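Local coordinates for kinesin-like protein KAR3 (PDB 1F9V), which is a yeast kinesin-related motor whose motor domain binds ADP and magnesium and probably hydrolyses ATP to drive movement along microtubules, at residues M102-P105 with G106-I109; F118-I121 with N122-T126; R250-V253 with S254-V257; L261-T264 with Q265-K269; L298-L301 with L302-S305. The protein carries 2 engineered substitutions. All coordinates share one frame; numbering follows the deposited sequence.

Contact 1 of 5, residues M102-P105 with G106-I109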
loop_
_atom_site.group_PDB
_atom_site.type_symbol
_atom_site.label_atom_id
_atom_site.label_comp_id
_atom_site.label_asym_id
_atom_site.label_seq_id
_atom_site.Cartn_x
_atom_site.Cartn_y
_atom_site.Cartn_z
ATOM N N MET A 102 -5.284 -3.048 5.662
ATOM C CA MET A 102 -5.526 -1.618 5.507
ATOM C C MET A 102 -6.786 -1.058 6.152
ATOM O O MET A 102 -6.780 0.071 6.655
ATOM C CB MET A 102 -5.569 -1.252 4.015
ATOM C CG MET A 102 -4.355 -1.678 3.212
ATOM S SD MET A 102 -2.862 -0.848 3.734
ATOM C CE MET A 102 -3.242 0.836 3.255
ATOM N N LEU A 103 -7.855 -1.846 6.147
ATOM C CA LEU A 103 -9.145 -1.378 6.638
ATOM C C LEU A 103 -9.799 -2.055 7.844
ATOM O O LEU A 103 -10.925 -1.701 8.193
ATOM C CB LEU A 103 -10.146 -1.403 5.472
ATOM C CG LEU A 103 -10.488 -0.163 4.632
ATOM C CD1 LEU A 103 -9.825 1.080 5.182
ATOM C CD2 LEU A 103 -10.065 -0.410 3.200
ATOM N N ASN A 104 -9.139 -3.014 8.486
ATOM C CA ASN A 104 -9.780 -3.648 9.633
ATOM C C ASN A 104 -10.235 -2.562 10.610
ATOM O O ASN A 104 -9.455 -1.692 10.985
ATOM C CB ASN A 104 -8.825 -4.608 10.350
ATOM C CG ASN A 104 -9.560 -5.564 11.273
ATOM O OD1 ASN A 104 -10.540 -6.189 10.869
ATOM N ND2 ASN A 104 -9.103 -5.671 12.517
ATOM N N PRO A 105 -11.511 -2.594 11.027
ATOM C CA PRO A 105 -12.003 -1.577 11.964
ATOM C C PRO A 105 -11.079 -1.323 13.154
ATOM O O PRO A 105 -10.651 -2.256 13.838
ATOM C CB PRO A 105 -13.377 -2.101 12.398
ATOM C CG PRO A 105 -13.533 -3.446 11.773
ATOM C CD PRO A 105 -12.566 -3.544 10.642
ATOM N N GLY A 106 -10.774 -0.048 13.378
ATOM C CA GLY A 106 -9.918 0.362 14.478
ATOM C C GLY A 106 -8.475 -0.099 14.411
ATOM O O GLY A 106 -7.579 0.597 14.886
ATOM N N ASP A 107 -8.263 -1.257 13.793
ATOM C CA ASP A 107 -6.951 -1.898 13.669
ATOM C C ASP A 107 -6.132 -1.629 12.401
ATOM O O ASP A 107 -4.894 -1.538 12.445
ATOM C CB ASP A 107 -7.145 -3.414 13.771
ATOM C CG ASP A 107 -6.446 -3.992 14.942
ATOM O OD1 ASP A 107 -5.561 -3.301 15.485
ATOM O OD2 ASP A 107 -6.774 -5.129 15.320
ATOM N N GLY A 108 -6.830 -1.558 11.274
ATOM C CA GLY A 108 -6.180 -1.362 9.991
ATOM C C GLY A 108 -5.184 -0.230 9.930
ATOM O O GLY A 108 -5.172 0.656 10.778
ATOM N N ILE A 109 -4.337 -0.256 8.910
ATOM C CA ILE A 109 -3.348 0.790 8.758
ATOM C C ILE A 109 -4.023 2.160 8.608
ATOM O O ILE A 109 -3.507 3.159 9.104
ATOM C CB ILE A 109 -2.423 0.497 7.548
ATOM C CG1 ILE A 109 -1.404 -0.585 7.947
ATOM C CG2 ILE A 109 -1.716 1.774 7.093
ATOM C CD1 ILE A 109 -0.419 -0.965 6.862
#
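Asn104 and Gly108 face each other where the chain doubles back on itself, residues 102-105 and 106-109 running 175° apart, and Gly108 N donates to Asn104 O at 2.6 Å with an N-H...O angle of 166°. Between them Pro105 and Gly106 have the backbone angles of a type II turn, Gly106 taking the positive phi that suits its third position. The side chain of Asn104, with CG anti to the backbone N (chi1 -163°), lies alongside that of Asp107. Asn104 ND2 comes 3.2 Å from Asp107 CB, and the amide and carboxylate planes are nearly coplanar. This is the short link in the divided helix that follows the P-loop, corresponding to loop L5 of kinesins: helix 98-103 ends here and Gly108 is the N-cap of helix 109-124. Gly108 packs where a side chain would meet Met102 O and Asn104 N, consistent with a glycine at this tight reversal. On the buried side Met102 bends at chi2 and chi3 and brings SD to 4.0 Å from Ile109 CD1. That pair meets strand 86-91, Met102 at Ala90 and Ile109 at Ile88, while Asn104 and Asp107 touch Asn66 of helix 66-77.

Contact 2 of 5, residues F118-I121 with N122-T126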
loop_
_atom_site.group_PDB
_atom_site.type_symbol
_atom_site.label_atom_id
_atom_site.label_comp_id
_atom_site.label_asym_id
_atom_site.label_seq_id
_atom_site.Cartn_x
_atom_site.Cartn_y
_atom_site.Cartn_z
ATOM N N PHE A 118 -3.399 12.152 14.882
ATOM C CA PHE A 118 -4.057 13.063 15.805
ATOM C C PHE A 118 -3.365 13.075 17.166
ATOM O O PHE A 118 -3.346 14.099 17.846
ATOM C CB PHE A 118 -5.537 12.702 15.932
ATOM C CG PHE A 118 -6.403 13.397 14.918
ATOM C CD1 PHE A 118 -6.597 14.775 14.980
ATOM C CD2 PHE A 118 -6.993 12.687 13.879
ATOM C CE1 PHE A 118 -7.364 15.434 14.020
ATOM C CE2 PHE A 118 -7.761 13.337 12.915
ATOM C CZ PHE A 118 -7.944 14.716 12.988
ATOM N N ASN A 119 -2.778 11.946 17.563
ATOM C CA ASN A 119 -2.064 11.900 18.839
ATOM C C ASN A 119 -0.868 12.831 18.710
ATOM O O ASN A 119 -0.522 13.560 19.638
ATOM C CB ASN A 119 -1.569 10.485 19.152
ATOM C CG ASN A 119 -2.687 9.551 19.572
ATOM O OD1 ASN A 119 -3.772 9.992 19.961
ATOM N ND2 ASN A 119 -2.427 8.246 19.494
ATOM N N TRP A 120 -0.241 12.802 17.540
ATOM C CA TRP A 120 0.918 13.642 17.271
ATOM C C TRP A 120 0.516 15.106 17.139
ATOM O O TRP A 120 1.234 15.997 17.591
ATOM C CB TRP A 120 1.602 13.186 15.986
ATOM C CG TRP A 120 2.753 12.286 16.239
ATOM C CD1 TRP A 120 2.828 10.950 15.961
ATOM C CD2 TRP A 120 4.004 12.644 16.832
ATOM N NE1 TRP A 120 4.050 10.456 16.344
ATOM C CE2 TRP A 120 4.794 11.472 16.881
ATOM C CE3 TRP A 120 4.538 13.843 17.324
ATOM C CZ2 TRP A 120 6.091 11.463 17.408
ATOM C CZ3 TRP A 120 5.829 13.833 17.849
ATOM C CH2 TRP A 120 6.591 12.648 17.885
ATOM N N ILE A 121 -0.632 15.341 16.512
ATOM C CA ILE A 121 -1.128 16.694 16.317
ATOM C C ILE A 121 -1.365 17.346 17.678
ATOM O O ILE A 121 -1.001 18.500 17.894
ATOM C CB ILE A 121 -2.443 16.695 15.490
ATOM C CG1 ILE A 121 -2.126 16.428 14.008
ATOM C CG2 ILE A 121 -3.167 18.035 15.653
ATOM C CD1 ILE A 121 -3.342 16.324 13.112
ATOM N N ASN A 122 -1.965 16.601 18.602
ATOM C CA ASN A 122 -2.219 17.139 19.931
ATOM C C ASN A 122 -0.897 17.436 20.619
ATOM O O ASN A 122 -0.737 18.482 21.250
ATOM C CB ASN A 122 -3.031 16.143 20.753
ATOM C CG ASN A 122 -4.410 15.926 20.182
ATOM O OD1 ASN A 122 -5.094 16.881 19.811
ATOM N ND2 ASN A 122 -4.828 14.667 20.095
ATOM N N LYS A 123 0.055 16.519 20.481
ATOM C CA LYS A 123 1.370 16.680 21.090
ATOM C C LYS A 123 2.174 17.853 20.511
ATOM O O LYS A 123 3.051 18.402 21.180
ATOM C CB LYS A 123 2.173 15.387 20.935
ATOM C CG LYS A 123 3.682 15.571 21.023
ATOM C CD LYS A 123 4.333 14.437 21.805
ATOM C CE LYS A 123 5.822 14.687 22.014
ATOM N NZ LYS A 123 6.384 13.821 23.090
ATOM N N LEU A 124 1.874 18.237 19.273
ATOM C CA LEU A 124 2.598 19.324 18.624
ATOM C C LEU A 124 2.018 20.711 18.878
ATOM O O LEU A 124 2.620 21.715 18.491
ATOM C CB LEU A 124 2.691 19.069 17.116
ATOM C CG LEU A 124 3.553 17.873 16.700
ATOM C CD1 LEU A 124 3.354 17.604 15.217
ATOM C CD2 LEU A 124 5.015 18.143 17.010
ATOM N N LYS A 125 0.859 20.770 19.528
ATOM C CA LYS A 125 0.234 22.054 19.841
ATOM C C LYS A 125 1.120 22.863 20.779
ATOM O O LYS A 125 1.221 24.082 20.645
ATOM C CB LYS A 125 -1.125 21.836 20.494
ATOM C CG LYS A 125 -2.140 21.219 19.571
ATOM C CD LYS A 125 -3.514 21.789 19.807
ATOM C CE LYS A 125 -4.539 20.686 19.918
ATOM N NZ LYS A 125 -5.789 21.185 20.548
ATOM N N THR A 126 1.764 22.179 21.722
ATOM C CA THR A 126 2.644 22.838 22.679
ATOM C C THR A 126 3.782 23.568 21.981
ATOM O O THR A 126 4.400 24.461 22.559
ATOM C CB THR A 126 3.262 21.829 23.678
ATOM O OG1 THR A 126 4.221 22.503 24.506
ATOM C CG2 THR A 126 3.962 20.699 22.940
HETATM O O HOH W 1 -3.671 12.739 21.984
#
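Phe118 and Asn122 begin the backbone bonding of this helical stretch, Asn122 N donating to Phe118 O at 3.0 Å, followed one residue on by Lys123 N to Asn119 O at 3.1 Å. The pattern then frays. Leu124 N has two weak bonds in place of one good one, to Trp120 O at 2.9 Å and to Ile121 O at 3.2 Å, a sharing between four-residue and three-residue spacing that goes with the approach to the helix end.

The polar side-chain contact lies among exposed residues, Asn119 and Asn122. Asn122 keeps CG beside its own backbone N (chi1 -65°), which folds the amide back over the preceding turn. From there Asn122 ND2 donates to a water 2.9 Å away, and that water gives a weak bond to Asn119 OD1, so the two asparagine side chains are joined by solvent.

Apolar contact gathers round the indole of Trp120. Leu124 CG sits at the ring edge, near its plane, 4.2 Å from Trp120 CE3. Lys123 runs beside the same ring pointing the same way, the aliphatic Lys123 CG approaching Trp120 CE3 obliquely at a like distance.

The helix 109-124 that carries these groups lies against strand 130-141: Phe118 touches Val133, Ile121 touches Val133 and Tyr131, and Leu124 also reaches Tyr131. Round from that face, Trp120 packs edge-to-face with His116 and touches Gln78 and Leu81 in the loop that follows helix 66-77.

Contact 3 of 5, residues R250-V253 with S254-V257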
loop_
_atom_site.group_PDB
_atom_site.type_symbol
_atom_site.label_atom_id
_atom_site.label_comp_id
_atom_site.label_asym_id
_atom_site.label_seq_id
_atom_site.Cartn_x
_atom_site.Cartn_y
_atom_site.Cartn_z
ATOM N N ARG A 250 -2.907 -14.108 -11.066
ATOM C CA ARG A 250 -2.686 -14.268 -12.495
ATOM C C ARG A 250 -3.864 -14.945 -13.180
ATOM O O ARG A 250 -4.160 -16.112 -12.921
ATOM C CB ARG A 250 -1.415 -15.085 -12.746
ATOM C CG ARG A 250 -1.071 -15.253 -14.219
ATOM C CD ARG A 250 0.202 -14.503 -14.572
ATOM N NE ARG A 250 -0.057 -13.166 -15.106
ATOM C CZ ARG A 250 -0.324 -12.093 -14.363
ATOM N NH1 ARG A 250 -0.375 -12.189 -13.040
ATOM N NH2 ARG A 250 -0.529 -10.918 -14.945
ATOM N N ILE A 251 -4.534 -14.196 -14.050
ATOM C CA ILE A 251 -5.677 -14.700 -14.803
ATOM C C ILE A 251 -5.236 -14.846 -16.254
ATOM O O ILE A 251 -4.717 -13.901 -16.845
ATOM C CB ILE A 251 -6.864 -13.715 -14.749
ATOM C CG1 ILE A 251 -7.149 -13.325 -13.297
ATOM C CG2 ILE A 251 -8.094 -14.339 -15.402
ATOM C CD1 ILE A 251 -7.835 -14.407 -12.490
ATOM N N ASN A 252 -5.426 -16.031 -16.825
ATOM C CA ASN A 252 -5.042 -16.266 -18.211
ATOM C C ASN A 252 -5.878 -15.373 -19.133
ATOM O O ASN A 252 -7.058 -15.637 -19.370
ATOM C CB ASN A 252 -5.248 -17.738 -18.568
ATOM C CG ASN A 252 -4.652 -18.098 -19.907
ATOM O OD1 ASN A 252 -4.575 -17.265 -20.811
ATOM N ND2 ASN A 252 -4.225 -19.347 -20.046
ATOM N N VAL A 253 -5.261 -14.314 -19.648
ATOM C CA VAL A 253 -5.957 -13.377 -20.522
ATOM C C VAL A 253 -6.549 -14.050 -21.753
ATOM O O VAL A 253 -7.492 -13.539 -22.359
ATOM C CB VAL A 253 -5.020 -12.227 -20.968
ATOM C CG1 VAL A 253 -4.652 -12.383 -22.435
ATOM C CG2 VAL A 253 -5.703 -10.882 -20.724
ATOM N N SER A 254 -6.002 -15.199 -22.123
ATOM C CA SER A 254 -6.501 -15.915 -23.283
ATOM C C SER A 254 -7.775 -16.693 -22.957
ATOM O O SER A 254 -8.424 -17.233 -23.849
ATOM C CB SER A 254 -5.423 -16.869 -23.806
ATOM O OG SER A 254 -5.463 -18.111 -23.123
ATOM N N GLN A 255 -8.149 -16.734 -21.684
ATOM C CA GLN A 255 -9.333 -17.480 -21.289
ATOM C C GLN A 255 -10.513 -16.647 -20.798
ATOM O O GLN A 255 -11.528 -17.202 -20.384
ATOM C CB GLN A 255 -8.957 -18.494 -20.215
ATOM C CG GLN A 255 -7.757 -19.339 -20.574
ATOM C CD GLN A 255 -8.018 -20.809 -20.354
ATOM O OE1 GLN A 255 -7.328 -21.465 -19.572
ATOM N NE2 GLN A 255 -9.028 -21.339 -21.040
ATOM N N VAL A 256 -10.386 -15.324 -20.834
ATOM C CA VAL A 256 -11.470 -14.447 -20.388
ATOM C C VAL A 256 -12.038 -13.613 -21.541
ATOM O O VAL A 256 -11.376 -13.412 -22.559
ATOM C CB VAL A 256 -10.992 -13.493 -19.268
ATOM C CG1 VAL A 256 -10.771 -14.283 -17.988
ATOM C CG2 VAL A 256 -9.708 -12.775 -19.689
ATOM N N VAL A 257 -13.267 -13.137 -21.383
ATOM C CA VAL A 257 -13.909 -12.327 -22.415
ATOM C C VAL A 257 -14.728 -11.208 -21.786
ATOM O O VAL A 257 -14.873 -11.138 -20.563
ATOM C CB VAL A 257 -14.863 -13.173 -23.283
ATOM C CG1 VAL A 257 -14.077 -14.205 -24.071
ATOM C CG2 VAL A 257 -15.912 -13.840 -22.400
HETATM O O HOH W 2 -9.941 -14.162 -24.353
#
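Asn252 and Ser254 are tied by the carboxamide oxygen of the asparagine, which accepts twice. Ser254 N donates to Asn252 OD1 at 2.8 Å, closing an Asx turn, and Ser254 OG donates to the same Asn252 OD1 at 2.6 Å. Both donors come from one face of the amide plane, the hydroxyl well above it and the backbone N-H only tilted from it. The serine reaches this position because OG stands between its backbone N and carbonyl carbon (chi1 86°). Two donors on OD1 probably restrain the turning of the Asn252 amide, and Gln255 lays its CG against the flat group, with Gln255 CG 3.4 Å from Asn252 CG.

A type I beta turn is built on the same residues. Val253 and Ser254 occupy its corners, and Gln255 N bonds to Asn252 O at 2.8 Å, with the donor above the carbonyl plane. Val256 then folds back over the turn: its CG1 meets Ile251 CG2 at 3.7 Å, the two side chains crossing at about a right angle, while Val256 CG2 lies 3.6 Å from Val253 O. A glycine in place of Val256 would probably leave Ile251 without its apolar mate here and set the chain after the turn freer to move.

The turn belongs to the loop after strand 235-244, which in kinesins carries switch II, and it leads into helix 258-281. Val253 touches Leu261 and Gln265 of that helix, Ile251 touches Thr264, and Arg250 N is bonded to Glu327 of helix 325-338.

Contact 4 of 5, residues L261-T264 with Q265-K269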
loop_
_atom_site.group_PDB
_atom_site.type_symbol
_atom_site.label_atom_id
_atom_site.label_comp_id
_atom_site.label_asym_id
_atom_site.label_seq_id
_atom_site.Cartn_x
_atom_site.Cartn_y
_atom_site.Cartn_z
ATOM N N LEU A 261 -12.473 -9.700 -19.324
ATOM C CA LEU A 261 -11.258 -9.524 -20.108
ATOM C C LEU A 261 -10.728 -8.104 -19.948
ATOM O O LEU A 261 -9.542 -7.896 -19.706
ATOM C CB LEU A 261 -11.542 -9.791 -21.588
ATOM C CG LEU A 261 -10.493 -9.317 -22.597
ATOM C CD1 LEU A 261 -9.147 -9.960 -22.296
ATOM C CD2 LEU A 261 -10.952 -9.666 -24.000
ATOM N N ARG A 262 -11.615 -7.125 -20.078
ATOM C CA ARG A 262 -11.196 -5.739 -19.966
ATOM C C ARG A 262 -10.602 -5.431 -18.606
ATOM O O ARG A 262 -9.579 -4.755 -18.514
ATOM C CB ARG A 262 -12.375 -4.813 -20.259
ATOM C CG ARG A 262 -13.035 -5.094 -21.613
ATOM C CD ARG A 262 -12.349 -4.358 -22.766
ATOM N NE ARG A 262 -11.372 -5.189 -23.468
ATOM C CZ ARG A 262 -11.388 -5.432 -24.777
ATOM N NH1 ARG A 262 -12.338 -4.915 -25.549
ATOM N NH2 ARG A 262 -10.440 -6.189 -25.319
ATOM N N GLU A 263 -11.234 -5.932 -17.547
ATOM C CA GLU A 263 -10.728 -5.692 -16.205
ATOM C C GLU A 263 -9.383 -6.387 -15.997
ATOM O O GLU A 263 -8.468 -5.813 -15.412
ATOM C CB GLU A 263 -11.759 -6.143 -15.165
ATOM C CG GLU A 263 -11.496 -7.477 -14.528
ATOM C CD GLU A 263 -12.510 -7.799 -13.449
ATOM O OE1 GLU A 263 -12.293 -8.782 -12.703
ATOM O OE2 GLU A 263 -13.521 -7.066 -13.348
ATOM N N THR A 264 -9.251 -7.608 -16.503
ATOM C CA THR A 264 -8.001 -8.350 -16.365
ATOM C C THR A 264 -6.861 -7.602 -17.041
ATOM O O THR A 264 -5.764 -7.496 -16.494
ATOM C CB THR A 264 -8.114 -9.750 -17.004
ATOM O OG1 THR A 264 -9.170 -10.476 -16.364
ATOM C CG2 THR A 264 -6.806 -10.517 -16.860
ATOM N N GLN A 265 -7.123 -7.085 -18.236
ATOM C CA GLN A 265 -6.114 -6.349 -18.980
ATOM C C GLN A 265 -5.696 -5.089 -18.235
ATOM O O GLN A 265 -4.517 -4.766 -18.164
ATOM C CB GLN A 265 -6.645 -5.976 -20.367
ATOM C CG GLN A 265 -6.864 -7.170 -21.280
ATOM C CD GLN A 265 -7.506 -6.786 -22.598
ATOM O OE1 GLN A 265 -8.424 -5.964 -22.643
ATOM N NE2 GLN A 265 -7.026 -7.381 -23.682
ATOM N N ASN A 266 -6.672 -4.382 -17.677
ATOM C CA ASN A 266 -6.398 -3.148 -16.947
ATOM C C ASN A 266 -5.666 -3.397 -15.625
ATOM O O ASN A 266 -4.781 -2.627 -15.242
ATOM C CB ASN A 266 -7.706 -2.388 -16.693
ATOM C CG ASN A 266 -8.171 -1.612 -17.917
ATOM O OD1 ASN A 266 -7.368 -0.967 -18.595
ATOM N ND2 ASN A 266 -9.464 -1.677 -18.206
ATOM N N ILE A 267 -6.035 -4.467 -14.927
ATOM C CA ILE A 267 -5.378 -4.793 -13.665
ATOM C C ILE A 267 -3.940 -5.214 -13.966
ATOM O O ILE A 267 -3.005 -4.765 -13.308
ATOM C CB ILE A 267 -6.115 -5.937 -12.927
ATOM C CG1 ILE A 267 -7.477 -5.438 -12.440
ATOM C CG2 ILE A 267 -5.273 -6.444 -11.757
ATOM C CD1 ILE A 267 -8.442 -6.546 -12.069
ATOM N N ASN A 268 -3.769 -6.058 -14.979
ATOM C CA ASN A 268 -2.444 -6.527 -15.366
ATOM C C ASN A 268 -1.539 -5.348 -15.707
ATOM O O ASN A 268 -0.423 -5.238 -15.199
ATOM C CB ASN A 268 -2.534 -7.445 -16.586
ATOM C CG ASN A 268 -3.055 -8.831 -16.247
ATOM O OD1 ASN A 268 -3.313 -9.152 -15.086
ATOM N ND2 ASN A 268 -3.211 -9.663 -17.269
ATOM N N LYS A 269 -2.024 -4.467 -16.575
ATOM C CA LYS A 269 -1.247 -3.305 -16.993
ATOM C C LYS A 269 -0.925 -2.373 -15.828
ATOM O O LYS A 269 0.208 -1.904 -15.684
ATOM C CB LYS A 269 -2.008 -2.528 -18.071
ATOM C CG LYS A 269 -1.315 -2.498 -19.416
ATOM C CD LYS A 269 -1.330 -3.869 -20.074
ATOM C CE LYS A 269 -2.671 -4.152 -20.734
ATOM N NZ LYS A 269 -3.061 -5.579 -20.574
#
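Gln265 lays its terminal amide over the end of Leu261, with Leu261 CD1 3.6 Å from Gln265 CD. The same amide is gripped from the neighbouring position: Arg262 NE donates to Gln265 OE1 at 3.2 Å with an N-H...O angle of 148°, and NH2 adds a weak bond to that oxygen. Bends at chi2 and chi3 bring the arginine round to Gln265, and its guanidinium ends only 8° from the plane of the amide, with OE1 at its edge. Gln265 O in turn accepts from Lys269, one turn on, which brings NZ to 2.9 Å and its backbone N to 3.0 Å from opposite faces of the carbonyl plane. The lysine thus curls onto its own helix.

Round the other sides the contacts are lighter. Glu263 CG runs beside Ile267 CD1 at 4.0 Å, and Thr264 CG2 lies beside Asn268 ND2, while Thr264 OG1 bonds to Arg260 O in the turn before. Asn266 ND2 bonds to Asn142 OD1. Underneath runs regular alpha-helical bonding, as in Ile267 N to Glu263 O at 2.8 Å. Such spacing of side chains at three and four residues is that of a long helix, here 258-281, the switch II helix of the kinesin motor domain.

Contact 5 of 5, residues L298-L301 with L302-S305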
loop_
_atom_site.group_PDB
_atom_site.type_symbol
_atom_site.label_atom_id
_atom_site.label_comp_id
_atom_site.label_asym_id
_atom_site.label_seq_id
_atom_site.Cartn_x
_atom_site.Cartn_y
_atom_site.Cartn_z
ATOM N N LEU A 298 -3.095 5.139 -11.712
ATOM C CA LEU A 298 -2.590 5.164 -10.342
ATOM C C LEU A 298 -1.231 5.830 -10.188
ATOM O O LEU A 298 -1.053 6.665 -9.305
ATOM C CB LEU A 298 -2.506 3.743 -9.778
ATOM C CG LEU A 298 -2.008 3.642 -8.328
ATOM C CD1 LEU A 298 -3.053 4.200 -7.369
ATOM C CD2 LEU A 298 -1.704 2.179 -8.004
ATOM N N THR A 299 -0.267 5.460 -11.028
ATOM C CA THR A 299 1.062 6.044 -10.925
ATOM C C THR A 299 1.059 7.511 -11.350
ATOM O O THR A 299 1.807 8.321 -10.807
ATOM C CB THR A 299 2.120 5.258 -11.762
ATOM O OG1 THR A 299 1.681 5.131 -13.122
ATOM C CG2 THR A 299 2.333 3.861 -11.172
ATOM N N TYR A 300 0.212 7.849 -12.320
ATOM C CA TYR A 300 0.134 9.232 -12.776
ATOM C C TYR A 300 -0.450 10.098 -11.663
ATOM O O TYR A 300 0.062 11.174 -11.359
ATOM C CB TYR A 300 -0.734 9.320 -14.027
ATOM C CG TYR A 300 -0.806 10.715 -14.590
ATOM C CD1 TYR A 300 0.353 11.431 -14.884
ATOM C CD2 TYR A 300 -2.035 11.331 -14.799
ATOM C CE1 TYR A 300 0.284 12.749 -15.369
ATOM C CE2 TYR A 300 -2.116 12.637 -15.279
ATOM C CZ TYR A 300 -0.957 13.336 -15.560
ATOM O OH TYR A 300 -1.047 14.636 -16.000
ATOM N N LEU A 301 -1.517 9.612 -11.043
ATOM C CA LEU A 301 -2.157 10.341 -9.960
ATOM C C LEU A 301 -1.204 10.581 -8.795
ATOM O O LEU A 301 -1.181 11.665 -8.209
ATOM C CB LEU A 301 -3.371 9.562 -9.448
ATOM C CG LEU A 301 -3.994 10.066 -8.138
ATOM C CD1 LEU A 301 -4.696 11.389 -8.391
ATOM C CD2 LEU A 301 -4.987 9.051 -7.592
ATOM N N LEU A 302 -0.399 9.573 -8.472
ATOM C CA LEU A 302 0.507 9.646 -7.327
ATOM C C LEU A 302 1.947 10.070 -7.567
ATOM O O LEU A 302 2.761 10.018 -6.649
ATOM C CB LEU A 302 0.521 8.284 -6.614
ATOM C CG LEU A 302 -0.839 7.750 -6.170
ATOM C CD1 LEU A 302 -0.684 6.326 -5.606
ATOM C CD2 LEU A 302 -1.428 8.693 -5.118
ATOM N N GLN A 303 2.275 10.502 -8.776
ATOM C CA GLN A 303 3.644 10.876 -9.091
ATOM C C GLN A 303 4.370 11.792 -8.102
ATOM O O GLN A 303 5.539 11.567 -7.811
ATOM C CB GLN A 303 3.713 11.473 -10.502
ATOM C CG GLN A 303 3.087 12.846 -10.645
ATOM C CD GLN A 303 3.192 13.371 -12.065
ATOM O OE1 GLN A 303 3.034 14.572 -12.316
ATOM N NE2 GLN A 303 3.460 12.471 -13.005
ATOM N N TYR A 304 3.698 12.820 -7.583
ATOM C CA TYR A 304 4.353 13.724 -6.638
ATOM C C TYR A 304 4.575 13.093 -5.255
ATOM O O TYR A 304 5.406 13.568 -4.478
ATOM C CB TYR A 304 3.544 15.018 -6.484
ATOM C CG TYR A 304 3.596 15.929 -7.690
ATOM C CD1 TYR A 304 4.743 16.006 -8.484
ATOM C CD2 TYR A 304 2.497 16.716 -8.038
ATOM C CE1 TYR A 304 4.794 16.851 -9.600
ATOM C CE2 TYR A 304 2.535 17.564 -9.147
ATOM C CZ TYR A 304 3.686 17.627 -9.924
ATOM O OH TYR A 304 3.730 18.465 -11.015
ATOM N N SER A 305 3.827 12.035 -4.950
ATOM C CA SER A 305 3.961 11.350 -3.667
ATOM C C SER A 305 4.902 10.155 -3.809
ATOM O O SER A 305 5.147 9.427 -2.846
ATOM C CB SER A 305 2.590 10.884 -3.161
ATOM O OG SER A 305 1.866 11.957 -2.575
HETATM O O HOH W 3 0.784 13.304 -7.270
#
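Helix 297-306 follows the switch II helix in the kinesin motor fold and is kinked at Tyr304 and Ser305, just after Leu298 and Leu302 pack on successive turns. Before the kink the bonding is helical, Leu302 N donating to Leu298 O at 3.1 Å. The leucines meet at their branches, CD1 of Leu298 3.6 Å from CD1 of Leu302, because the first holds CG anti to its backbone N (chi1 -179°) and the second turns CG beside its own (chi1 -55°). The other branch of Leu302, CD2, lies 4.2 Å from Leu301 CG. An alanine at Leu302 is likely to open a gap between these neighbours and leave both without that apolar partner in a buried part of the domain.

Leu301 packs on strands 167-170 and 175-178, and Thr299 reaches helix 258-281 while its hydroxyl bonds to Phe293 O. On the more exposed side Gln303 NE2 approaches Tyr300 CD1 obliquely at 3.8 Å, and Gln303 OE1 lies over one face of the Tyr304 ring, near its rim.

Toward the kink bonding weakens: Gln303 N makes a weak bond to Tyr300 O, and a water bridges the turn, donating to Leu301 O at 2.7 Å and accepting from Tyr304 N at 3.0 Å.

Overall arrangement
Contact 5 is the buried one, and its leucine-to-leucine chemistry fits that place; contacts 3 and 4, at the surface, rely on amides, a hydroxyl and charged chains. Contacts 1 and 2 are partly buried, and each sets apolar side chains against a sheet strand; the polar side of contact 1 meets helix 66-77, while that of contact 2 is exposed. Contact 1 joins helix 98-103 to helix 109-124, and contact 2 lies near the far end of the latter, with centres about 22 Å apart. Contacts 3 and 4 touch, Val253 CG2 meeting Leu261 CD1 at 3.9 Å, so the loop packs on the helix it enters. Contact 2 stands farthest from them, across the centre of the chain.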